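Local coordinates for putative immunoglobulin-blocking virulence protein (Mycoplasma mycoides subsp. capri, PDB 7ADK) that probably captures host immunoglobulin and blocks its action, as a virulence factor of this mycoplasma, at residues 339-342 against 343-347; 593-596 against 597-600. All coordinates share one frame; numbering follows the deposited sequence.

Interaction 1: residues 339-342 against 343-347; sequences TVTS and RLRRD
Thr341 and Arg345 sit one turn apart in an alpha-helix, tied by the i to i+4 backbone bond from Arg345 N to Thr341 O (2.8 Å). Within helix 339-351 the same pattern joins Leu344 N to Val340 O at 3.0 Å, almost straight at the hydrogen (173°), and Arg346 N to Ser342 O at 3.1 Å; the bond from Arg343 N to Thr339 O is weak.

Val340 and Leu344 form the apolar side of this turn. They lie side by side and point the same way, with Val340 CG1 against Leu344 CD1 at 3.9 Å; CG1 stands anti to the Val340 backbone N (chi1 -178°), which turns it towards the next helical turn. Arg345 bends at chi3 and folds back, laying one face of its guanidinium over Thr341 O, 4.1 Å above the plane and centred on it.

The polar side chains reach outside the turn: Ser342 OG bonds Asn338 O and Thr171 OG1, and Arg343 NE bonds Asn169 OD1. Arg346 hands NH2 to Gln168 O and forms a cation-pi contact with Tyr167, while OD2 of the buried Asp347 accepts from Tyr167 OH and Trp527 NE1. The other carboxylate oxygen, Asp347 OD1, is gripped side-on in the guanidinium plane by Arg346 NE and NH2, each at 2.8 Å.

Interaction 2: residues 593-596 against 597-600; sequences GLEP and DKKL
Glu595 and Lys599 face each other across a compact reversal of the chain, in the loop between helix 567-579 and strand 608-610. The backbone bonds come first. Glu595 O accepts from Lys598 N at 3.2 Å, closing a type I beta turn with Pro596 and Asp597 at its corners, and from Lys599 N, also at 3.2 Å. The two donors arrive differently: Lys599 N comes nearly head-on to the carbonyl (C=O...N 170°), whereas Lys598 N stands well above its plane. Straight after, Lys599 is the centre of an inverse gamma turn, its bond from Leu600 N to Lys598 O being weak.

The charged contact lies at the ends of the side chains. Lys599 NZ donates to Glu595 OE2 at 2.8 Å in a salt bridge, reaching the oxygen from above the carboxylate plane. Glu595 CG is wedged between its own N and carbonyl carbon (chi1 51°), from where the glutamate chain runs out across that of Lys599 at a slant. Lys598 is the one that lies alongside Glu595, pointing the same way, though its NZ stays 4.7 Å from Glu595 OE1.

The apolar contact is between methylenes: Glu595 CG lies 3.9 Å from Lys599 CG. The buried Asp597 carboxylate is held by other parts of the chain: OD1 takes Asn582 ND2 and Asn169 N, OD2 takes His170 N.

With one carbonyl holding two amides and a salt bridge bracing the same pair of residues, the reversal is fastened twice; the nearby Lys598 ammonium would probably further favour a charged Glu595.

How the interactions relate
Interaction 1, in helix 339-351, and interaction 2, in the loop after helix 567-579, have centres 16 Å apart and do not touch; their nearest atoms are about 6 Å from each other. What joins them is the segment around residues 167-172, which leads into strand 174-178. Asn169 serves both at once, its side-chain OD1 taking a hydrogen bond from the helix and its backbone N giving one to the turn. On either side of it, Gln168 O is bound from 343-347 and His170 N from 597-600. Parts of the chain some 250 residues apart in sequence are thus bridged by one polar connector, residues 167-172.

Interaction 1: residues 339-342 against 343-347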
ATOM      1  N   THR A 339      -1.969  40.024  -6.822  1.00 69.80           N
ATOM      2  CA  THR A 339      -2.009  39.761  -5.376  1.00 69.80           C
ATOM      3  C   THR A 339      -1.090  38.614  -4.934  1.00 69.80           C
ATOM      4  O   THR A 339      -0.576  38.639  -3.819  1.00 69.80           O
ATOM      5  CB  THR A 339      -3.447  39.449  -4.947  1.00 69.80           C
ATOM      6  OG1 THR A 339      -3.924  38.339  -5.662  1.00 69.80           O
ATOM      7  CG2 THR A 339      -4.412  40.593  -5.214  1.00 69.80           C
ATOM      8  N   VAL A 340      -0.837  37.623  -5.795  1.00 66.44           N
ATOM      9  CA  VAL A 340      -0.078  36.415  -5.466  1.00 66.44           C
ATOM     10  C   VAL A 340       1.412  36.705  -5.486  1.00 66.44           C
ATOM     11  O   VAL A 340       2.097  36.507  -4.489  1.00 66.44           O
ATOM     12  CB  VAL A 340      -0.448  35.253  -6.400  1.00 66.44           C
ATOM     13  CG1 VAL A 340       0.290  33.970  -6.039  1.00 66.44           C
ATOM     14  CG2 VAL A 340      -1.942  34.970  -6.360  1.00 66.44           C
ATOM     15  N   THR A 341       1.944  37.235  -6.588  1.00 67.98           N
ATOM     16  CA  THR A 341       3.391  37.483  -6.708  1.00 67.98           C
ATOM     17  C   THR A 341       3.873  38.608  -5.817  1.00 67.98           C
ATOM     18  O   THR A 341       4.974  38.534  -5.298  1.00 67.98           O
ATOM     19  CB  THR A 341       3.843  37.749  -8.149  1.00 67.98           C
ATOM     20  OG1 THR A 341       3.223  38.879  -8.710  1.00 67.98           O
ATOM     21  CG2 THR A 341       3.558  36.568  -9.054  1.00 67.98           C
ATOM     22  N   SER A 342       3.073  39.647  -5.585  1.00 70.78           N
ATOM     23  CA  SER A 342       3.447  40.737  -4.673  1.00 70.78           C
ATOM     24  C   SER A 342       3.550  40.261  -3.225  1.00 70.78           C
ATOM     25  O   SER A 342       4.483  40.652  -2.525  1.00 70.78           O
ATOM     26  CB  SER A 342       2.468  41.904  -4.787  1.00 70.78           C
ATOM     27  OG  SER A 342       1.167  41.478  -4.475  1.00 70.78           O
ATOM     28  N   ARG A 343       2.663  39.360  -2.784  1.00 67.79           N
ATOM     29  CA  ARG A 343       2.772  38.668  -1.494  1.00 67.79           C
ATOM     30  C   ARG A 343       4.006  37.776  -1.436  1.00 67.79           C
ATOM     31  O   ARG A 343       4.800  37.929  -0.517  1.00 67.79           O
ATOM     32  CB  ARG A 343       1.495  37.868  -1.213  1.00 67.79           C
ATOM     33  CG  ARG A 343       1.422  37.286   0.216  1.00 67.79           C
ATOM     34  CD  ARG A 343       0.915  35.843   0.251  1.00 67.79           C
ATOM     35  NE  ARG A 343      -0.387  35.712  -0.410  1.00 67.79           N
ATOM     36  CZ  ARG A 343      -0.773  34.771  -1.246  1.00 67.79           C
ATOM     37  NH1 ARG A 343      -0.084  33.697  -1.457  1.00 67.79           N
ATOM     38  NH2 ARG A 343      -1.877  34.906  -1.902  1.00 67.79           N
ATOM     39  N   LEU A 344       4.234  36.882  -2.404  1.00 66.12           N
ATOM     40  CA  LEU A 344       5.424  36.024  -2.407  1.00 66.12           C
ATOM     41  C   LEU A 344       6.745  36.812  -2.492  1.00 66.12           C
ATOM     42  O   LEU A 344       7.718  36.431  -1.852  1.00 66.12           O
ATOM     43  CB  LEU A 344       5.343  34.988  -3.538  1.00 66.12           C
ATOM     44  CG  LEU A 344       4.614  33.689  -3.174  1.00 66.12           C
ATOM     45  CD1 LEU A 344       3.107  33.804  -3.276  1.00 66.12           C
ATOM     46  CD2 LEU A 344       5.072  32.551  -4.069  1.00 66.12           C
ATOM     47  N   ARG A 345       6.789  37.933  -3.218  1.00 70.34           N
ATOM     48  CA  ARG A 345       7.953  38.834  -3.254  1.00 70.34           C
ATOM     49  C   ARG A 345       8.216  39.439  -1.886  1.00 70.34           C
ATOM     50  O   ARG A 345       9.336  39.378  -1.394  1.00 70.34           O
ATOM     51  CB  ARG A 345       7.755  39.929  -4.310  1.00 70.34           C
ATOM     52  CG  ARG A 345       9.097  40.569  -4.699  1.00 70.34           C
ATOM     53  CD  ARG A 345       8.947  41.761  -5.649  1.00 70.34           C
ATOM     54  NE  ARG A 345       8.137  41.427  -6.835  1.00 70.34           N
ATOM     55  CZ  ARG A 345       6.902  41.812  -7.087  1.00 70.34           C
ATOM     56  NH1 ARG A 345       6.274  42.699  -6.385  1.00 70.34           N
ATOM     57  NH2 ARG A 345       6.248  41.323  -8.088  1.00 70.34           N
ATOM     58  N   ARG A 346       7.190  40.011  -1.253  1.00 71.44           N
ATOM     59  CA  ARG A 346       7.283  40.579   0.090  1.00 71.44           C
ATOM     60  C   ARG A 346       7.737  39.530   1.093  1.00 71.44           C
ATOM     61  O   ARG A 346       8.668  39.797   1.838  1.00 71.44           O
ATOM     62  CB  ARG A 346       5.940  41.240   0.425  1.00 71.44           C
ATOM     63  CG  ARG A 346       5.933  42.108   1.695  1.00 71.44           C
ATOM     64  CD  ARG A 346       5.924  41.347   3.023  1.00 71.44           C
ATOM     65  NE  ARG A 346       4.884  40.312   3.047  1.00 71.44           N
ATOM     66  CZ  ARG A 346       3.597  40.481   3.182  1.00 71.44           C
ATOM     67  NH1 ARG A 346       3.035  41.609   3.473  1.00 71.44           N
ATOM     68  NH2 ARG A 346       2.831  39.463   3.024  1.00 71.44           N
ATOM     69  N   ASP A 347       7.190  38.320   1.050  1.00 70.06           N
ATOM     70  CA  ASP A 347       7.600  37.250   1.966  1.00 70.06           C
ATOM     71  C   ASP A 347       9.042  36.747   1.746  1.00 70.06           C
ATOM     72  O   ASP A 347       9.812  36.660   2.703  1.00 70.06           O
ATOM     73  CB  ASP A 347       6.579  36.089   1.973  1.00 70.06           C
ATOM     74  CG  ASP A 347       5.208  36.376   2.618  1.00 70.06           C
ATOM     75  OD1 ASP A 347       4.793  37.545   2.715  1.00 70.06           O
ATOM     76  OD2 ASP A 347       4.534  35.426   3.080  1.00 70.06           O
TER

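Interaction 2: residues 593-596 against 597-600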
ATOM      1  N   GLY A 593      -9.441  33.546   0.153  1.00 63.50           N
ATOM      2  CA  GLY A 593     -10.628  34.043  -0.546  1.00 63.50           C
ATOM      3  C   GLY A 593     -10.349  35.351  -1.292  1.00 63.50           C
ATOM      4  O   GLY A 593      -9.202  35.642  -1.622  1.00 63.50           O
ATOM      5  N   LEU A 594     -11.374  36.170  -1.546  1.00 70.91           N
ATOM      6  CA  LEU A 594     -11.210  37.443  -2.275  1.00 70.91           C
ATOM      7  C   LEU A 594     -10.530  38.567  -1.467  1.00 70.91           C
ATOM      8  O   LEU A 594      -9.931  39.460  -2.061  1.00 70.91           O
ATOM      9  CB  LEU A 594     -12.570  37.930  -2.812  1.00 70.91           C
ATOM     10  CG  LEU A 594     -13.299  36.970  -3.767  1.00 70.91           C
ATOM     11  CD1 LEU A 594     -14.593  37.618  -4.258  1.00 70.91           C
ATOM     12  CD2 LEU A 594     -12.463  36.607  -4.989  1.00 70.91           C
ATOM     13  N   GLU A 595     -10.593  38.536  -0.132  1.00 72.84           N
ATOM     14  CA  GLU A 595     -10.045  39.566   0.770  1.00 72.84           C
ATOM     15  C   GLU A 595      -9.601  38.994   2.139  1.00 72.84           C
ATOM     16  O   GLU A 595     -10.296  39.158   3.142  1.00 72.84           O
ATOM     17  CB  GLU A 595     -11.041  40.737   0.882  1.00 72.84           C
ATOM     18  CG  GLU A 595     -12.496  40.395   1.231  1.00 72.84           C
ATOM     19  CD  GLU A 595     -13.472  41.474   0.728  1.00 72.84           C
ATOM     20  OE1 GLU A 595     -13.241  42.664   0.982  1.00 72.84           O
ATOM     21  OE2 GLU A 595     -14.502  41.138   0.107  1.00 72.84           O
ATOM     22  N   PRO A 596      -8.440  38.306   2.211  1.00 68.26           N
ATOM     23  CA  PRO A 596      -8.003  37.498   3.368  1.00 68.26           C
ATOM     24  C   PRO A 596      -7.859  38.200   4.712  1.00 68.26           C
ATOM     25  O   PRO A 596      -7.930  37.564   5.757  1.00 68.26           O
ATOM     26  CB  PRO A 596      -6.654  36.892   2.984  1.00 68.26           C
ATOM     27  CG  PRO A 596      -6.730  36.868   1.469  1.00 68.26           C
ATOM     28  CD  PRO A 596      -7.518  38.112   1.108  1.00 68.26           C
ATOM     29  N   ASP A 597      -7.634  39.503   4.678  1.00 72.46           N
ATOM     30  CA  ASP A 597      -7.406  40.358   5.834  1.00 72.46           C
ATOM     31  C   ASP A 597      -8.701  40.914   6.450  1.00 72.46           C
ATOM     32  O   ASP A 597      -8.736  41.206   7.643  1.00 72.46           O
ATOM     33  CB  ASP A 597      -6.484  41.494   5.380  1.00 72.46           C
ATOM     34  CG  ASP A 597      -5.211  40.968   4.714  1.00 72.46           C
ATOM     35  OD1 ASP A 597      -4.367  40.379   5.422  1.00 72.46           O
ATOM     36  OD2 ASP A 597      -5.059  41.145   3.489  1.00 72.46           O
ATOM     37  N   LYS A 598      -9.765  41.063   5.652  1.00 72.05           N
ATOM     38  CA  LYS A 598     -11.071  41.588   6.082  1.00 72.05           C
ATOM     39  C   LYS A 598     -12.041  40.461   6.409  1.00 72.05           C
ATOM     40  O   LYS A 598     -12.401  40.261   7.567  1.00 72.05           O
ATOM     41  CB  LYS A 598     -11.645  42.563   5.034  1.00 72.05           C
ATOM     42  CG  LYS A 598     -12.979  43.187   5.467  1.00 72.05           C
ATOM     43  CD  LYS A 598     -13.535  44.154   4.426  1.00 72.05           C
ATOM     44  CE  LYS A 598     -14.875  44.744   4.849  1.00 72.05           C
ATOM     45  NZ  LYS A 598     -15.401  45.706   3.884  1.00 72.05           N
ATOM     46  N   LYS A 599     -12.481  39.728   5.384  1.00 69.99           N
ATOM     47  CA  LYS A 599     -13.505  38.680   5.489  1.00 69.99           C
ATOM     48  C   LYS A 599     -12.859  37.336   5.794  1.00 69.99           C
ATOM     49  O   LYS A 599     -12.838  36.442   4.956  1.00 69.99           O
ATOM     50  CB  LYS A 599     -14.362  38.626   4.213  1.00 69.99           C
ATOM     51  CG  LYS A 599     -15.201  39.879   3.970  1.00 69.99           C
ATOM     52  CD  LYS A 599     -16.091  39.671   2.751  1.00 69.99           C
ATOM     53  CE  LYS A 599     -16.919  40.910   2.425  1.00 69.99           C
ATOM     54  NZ  LYS A 599     -17.175  41.020   0.978  1.00 69.99           N
ATOM     55  N   LEU A 600     -12.349  37.164   7.007  1.00 67.27           N
ATOM     56  CA  LEU A 600     -11.711  35.929   7.474  1.00 67.27           C
ATOM     57  C   LEU A 600     -12.582  34.689   7.205  1.00 67.27           C
ATOM     58  O   LEU A 600     -12.051  33.641   6.854  1.00 67.27           O
ATOM     59  CB  LEU A 600     -11.380  36.063   8.966  1.00 67.27           C
ATOM     60  CG  LEU A 600     -10.065  36.763   9.295  1.00 67.27           C
ATOM     61  CD1 LEU A 600      -9.854  38.099   8.623  1.00 67.27           C
ATOM     62  CD2 LEU A 600     -10.002  37.009  10.782  1.00 67.27           C
TER